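Local atomic coordinates of putative GGDEF domain protein (Pseudomonas aeruginosa, PDB entry 7E6G), a protein that probably makes the second messenger cyclic di-GMP from two molecules of GTP as a magnesium-dependent diguanylate cyclase of the GGDEF family. Residues A[88-91]-A[92-96]; A[96-99]-A[100-104]. One frame throughout, in Å; residues are numbered along the deposited sequence.

Contact 1: A[88-91]-A[92-96]; sequences QMMR and DLNLA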
loop_
_atom_site.group_PDB
_atom_site.type_symbol
_atom_site.label_atom_id
_atom_site.label_comp_id
_atom_site.label_asym_id
_atom_site.label_seq_id
_atom_site.Cartn_x
_atom_site.Cartn_y
_atom_site.Cartn_z
ATOM N N GLN A 88 4.857 6.894 13.062
ATOM C CA GLN A 88 4.544 8.115 13.804
ATOM C C GLN A 88 5.125 8.057 15.213
ATOM O O GLN A 88 5.666 9.050 15.708
ATOM C CB GLN A 88 3.036 8.350 13.851
ATOM C CG GLN A 88 2.636 9.620 14.576
ATOM C CD GLN A 88 3.271 10.871 13.968
ATOM O OE1 GLN A 88 3.608 10.901 12.777
ATOM N NE2 GLN A 88 3.447 11.910 14.791
ATOM N N MET A 89 5.138 6.988 15.866
ATOM C CA MET A 89 5.741 6.891 17.088
ATOM C C MET A 89 7.186 7.047 17.020
ATOM O O MET A 89 7.763 7.568 17.852
ATOM C CB MET A 89 5.496 5.543 17.439
ATOM C CG MET A 89 5.291 5.275 18.820
ATOM S SD MET A 89 6.002 3.726 19.114
ATOM C CE MET A 89 7.633 3.985 19.670
ATOM N N MET A 90 7.772 6.439 16.051
ATOM C CA MET A 90 9.199 6.633 15.842
ATOM C C MET A 90 9.533 8.100 15.571
ATOM O O MET A 90 10.559 8.616 16.043
ATOM C CB MET A 90 9.630 5.754 14.681
ATOM C CG MET A 90 11.032 5.933 14.316
ATOM S SD MET A 90 12.046 5.433 15.687
ATOM C CE MET A 90 13.105 4.254 14.847
ATOM N N ARG A 91 8.688 8.775 14.783
ATOM C CA ARG A 91 8.898 10.174 14.437
ATOM C C ARG A 91 8.863 11.054 15.677
ATOM O O ARG A 91 9.725 11.921 15.866
ATOM C CB ARG A 91 7.816 10.606 13.454
ATOM C CG ARG A 91 8.277 11.470 12.321
ATOM C CD ARG A 91 7.993 12.933 12.599
ATOM N NE ARG A 91 6.711 13.405 12.066
ATOM C CZ ARG A 91 6.576 14.434 11.221
ATOM N NH1 ARG A 91 5.366 14.795 10.823
ATOM N NH2 ARG A 91 7.640 15.104 10.769
ATOM N N ASP A 92 7.846 10.860 16.518
ATOM C CA ASP A 92 7.747 11.608 17.763
ATOM C C ASP A 92 8.965 11.373 18.654
ATOM O O ASP A 92 9.506 12.318 19.247
ATOM C CB ASP A 92 6.462 11.224 18.484
ATOM C CG ASP A 92 5.229 11.627 17.713
ATOM O OD1 ASP A 92 5.337 12.517 16.846
ATOM O OD2 ASP A 92 4.141 11.059 17.968
ATOM N N LEU A 93 9.422 10.119 18.751
ATOM C CA LEU A 93 10.639 9.839 19.511
ATOM C C LEU A 93 11.853 10.577 18.936
ATOM O O LEU A 93 12.658 11.143 19.687
ATOM C CB LEU A 93 10.887 8.334 19.544
ATOM C CG LEU A 93 12.052 7.902 20.431
ATOM C CD1 LEU A 93 11.516 7.365 21.727
ATOM C CD2 LEU A 93 12.905 6.841 19.751
ATOM N N ASN A 94 12.005 10.595 17.613
ATOM C CA ASN A 94 13.164 11.282 17.054
ATOM C C ASN A 94 13.073 12.787 17.283
ATOM O O ASN A 94 14.087 13.445 17.552
ATOM C CB ASN A 94 13.305 10.972 15.563
ATOM C CG ASN A 94 13.906 9.594 15.297
ATOM O OD1 ASN A 94 14.285 8.876 16.225
ATOM N ND2 ASN A 94 13.995 9.222 14.021
ATOM N N LEU A 95 11.868 13.346 17.174
ATOM C CA LEU A 95 11.685 14.777 17.387
ATOM C C LEU A 95 12.049 15.166 18.814
ATOM O O LEU A 95 12.780 16.136 19.037
ATOM C CB LEU A 95 10.238 15.169 17.079
ATOM C CG LEU A 95 9.897 15.644 15.662
ATOM C CD1 LEU A 95 10.654 14.819 14.630
ATOM C CD2 LEU A 95 8.376 15.593 15.395
ATOM N N ALA A 96 11.526 14.430 19.798
ATOM C CA ALA A 96 11.874 14.712 21.186
ATOM C C ALA A 96 13.381 14.614 21.414
ATOM O O ALA A 96 13.961 15.470 22.098
ATOM C CB ALA A 96 11.129 13.768 22.122
#
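Two successive turns of the long helix 27-102 meet here, with Q88, M90 and R91 each meeting the residue four further on: D92, N94 and L95. The alpha-helical ladder runs through them: D92 N donates to Q88 O at 2.9 Å, and the same i to i+4 bonding repeats for M89 with L93, M90 with N94 and R91 with L95. Beside the first rung the Q88 chain bends at its second torsion (chi2 58°) and swings its amide over to the carboxylate of D92. Q88 NE2 comes to 2.9 Å from D92 OD1, but the angle is poor for a hydrogen bond, and the amide and carboxylate planes stand 75° apart. The stronger partner of D92 is a basic side chain from the chain of another protein, which forms a salt bridge with OD2.

Helix 27-102 also lies against a second copy of this protein, and that interface takes M90 and N94. N94 OD1 is hydrogen-bonded to ND2 of N94 of the second subunit, while M90 packs on M90 of that subunit. Like residues meeting like in this way, with L97 on L97 one turn further, are consistent with a parallel, in-register two-helix coiled coil. Within the chain M90 SD makes a loose apolar contact with L93 CD2 at 4.4 Å, and N94 OD1 lies 4.1 Å from M90 SD. On the flank where L95 follows R91, the aliphatic part of the arginine does the touching: R91 CD is 3.8 Å from L95 CD1, with CD2 almost as near.

Contact 2: A[96-99]-A[100-104]; sequences ALKE and ASIRD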
loop_
_atom_site.group_PDB
_atom_site.type_symbol
_atom_site.label_atom_id
_atom_site.label_comp_id
_atom_site.label_asym_id
_atom_site.label_seq_id
_atom_site.Cartn_x
_atom_site.Cartn_y
_atom_site.Cartn_z
ATOM N N ALA A 96 11.526 14.430 19.798
ATOM C CA ALA A 96 11.874 14.712 21.186
ATOM C C ALA A 96 13.381 14.614 21.414
ATOM O O ALA A 96 13.961 15.470 22.098
ATOM C CB ALA A 96 11.129 13.768 22.122
ATOM N N LEU A 97 14.042 13.589 20.848
ATOM C CA LEU A 97 15.475 13.430 21.102
ATOM C C LEU A 97 16.274 14.584 20.507
ATOM O O LEU A 97 17.185 15.121 21.151
ATOM C CB LEU A 97 15.991 12.097 20.554
ATOM C CG LEU A 97 15.634 10.803 21.296
ATOM C CD1 LEU A 97 15.780 9.584 20.367
ATOM C CD2 LEU A 97 16.473 10.642 22.519
ATOM N N LYS A 98 15.964 14.946 19.256
ATOM C CA LYS A 98 16.622 16.067 18.589
ATOM C C LYS A 98 16.410 17.359 19.365
ATOM O O LYS A 98 17.363 18.098 19.646
ATOM C CB LYS A 98 16.076 16.202 17.166
ATOM C CG LYS A 98 16.793 17.235 16.295
ATOM C CD LYS A 98 17.902 16.602 15.446
ATOM C CE LYS A 98 19.223 17.388 15.539
ATOM N NZ LYS A 98 20.148 17.301 14.357
ATOM N N GLU A 99 15.157 17.644 19.708
ATOM C CA GLU A 99 14.829 18.776 20.561
ATOM C C GLU A 99 15.702 18.799 21.815
ATOM O O GLU A 99 16.285 19.833 22.161
ATOM C CB GLU A 99 13.334 18.718 20.910
ATOM C CG GLU A 99 12.836 19.818 21.826
ATOM C CD GLU A 99 12.561 21.112 21.080
ATOM O OE1 GLU A 99 12.904 21.191 19.874
ATOM O OE2 GLU A 99 12.018 22.059 21.703
ATOM N N ALA A 100 15.832 17.659 22.495
ATOM C CA ALA A 100 16.640 17.625 23.708
ATOM C C ALA A 100 18.118 17.832 23.416
ATOM O O ALA A 100 18.855 18.344 24.267
ATOM C CB ALA A 100 16.438 16.308 24.452
ATOM N N SER A 101 18.591 17.449 22.252
ATOM C CA SER A 101 20.021 17.612 22.069
ATOM C C SER A 101 20.420 19.000 21.555
ATOM O O SER A 101 21.543 19.439 21.821
ATOM C CB SER A 101 20.561 16.498 21.168
ATOM O OG SER A 101 20.632 16.890 19.818
ATOM N N ILE A 102 19.544 19.738 20.878
ATOM C CA ILE A 102 19.976 20.964 20.209
ATOM C C ILE A 102 19.253 22.216 20.676
ATOM O O ILE A 102 19.657 23.319 20.279
ATOM C CB ILE A 102 19.871 20.855 18.669
ATOM C CG1 ILE A 102 18.421 20.584 18.251
ATOM C CG2 ILE A 102 20.835 19.810 18.139
ATOM C CD1 ILE A 102 17.973 21.363 17.088
ATOM N N ARG A 103 18.204 22.112 21.482
ATOM C CA ARG A 103 17.481 23.298 21.926
ATOM C C ARG A 103 17.647 23.495 23.423
ATOM O O ARG A 103 17.698 22.528 24.191
ATOM C CB ARG A 103 15.994 23.247 21.555
ATOM C CG ARG A 103 15.752 23.218 20.039
ATOM C CD ARG A 103 14.538 24.043 19.611
ATOM N NE ARG A 103 14.901 25.302 18.938
ATOM C CZ ARG A 103 14.976 25.450 17.613
ATOM N NH1 ARG A 103 14.728 24.410 16.822
ATOM N NH2 ARG A 103 15.304 26.627 17.077
ATOM N N ASP A 104 17.784 24.759 23.813
ATOM C CA ASP A 104 18.007 25.128 25.198
ATOM C C ASP A 104 16.683 25.143 25.949
ATOM O O ASP A 104 15.759 25.858 25.539
ATOM C CB ASP A 104 18.671 26.499 25.272
ATOM C CG ASP A 104 18.664 27.081 26.676
ATOM O OD1 ASP A 104 19.344 26.513 27.568
ATOM O OD2 ASP A 104 17.972 28.107 26.886
#
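A96 begins this contact through its carbonyl, where A100 N donates to A96 O at 2.9 Å, and A100 CB lies close by the same oxygen. L97 comes next: its carbonyl takes the amide of S101, while its CB is directed away from residues 100-104 and the side chain packs on L97 of the second subunit.

K98 O draws several neighbours. I102 N donates to it at 3.0 Å, and S101 adds weak bonds from both N and OG. I102 CG1 sits between its own backbone N and carbonyl carbon (chi1 60°), which turns it back over K98 O. The lysine chain, bent at chi2 and chi3, brings CE to 3.9 Å from I102 CG2, so methylene meets methyl.

This is the C-terminal end of helix 27-102, where the long rod gives way to the GGDEF domain. R103 is the first residue to leave helical backbone angles, yet its amide still completes a final i to i+4 bond, R103 N to E99 O at 3.1 Å.

The E99 side chain crosses that of R103 at a slant, with E99 OE1 3.3 Å from R103 CD, and the carboxylate and guanidinium planes are 38° apart. The opposite charges do not meet: E99 OE1 remains 4.7 Å from R103 NE, too far for a salt bridge, and any attraction is probably weak. R103 NE is hydrogen-bonded to G108 O instead, which ties the helix end to the following loop.

In the fold
Contacts 1 and 2 are consecutive pieces of helix 27-102, sharing A96, with centres about 12 Å apart. Contact 1 is partly buried: its regular helical turns lie against the second subunit and against chains of another protein, and the polar ends of D92 and N94 find their stronger partners across those interfaces. Contact 2 is a surface contact in which the helix runs out. There L97 and K98 still touch the second subunit, but by packing, and polar partners such as G108 and N111 come from the same chain. The chemistry thus passes from asparagine pairing and a salt bridge between chains to helix-end hydrogen bonds within one chain. Both lie away from the magnesium and nucleotide sites.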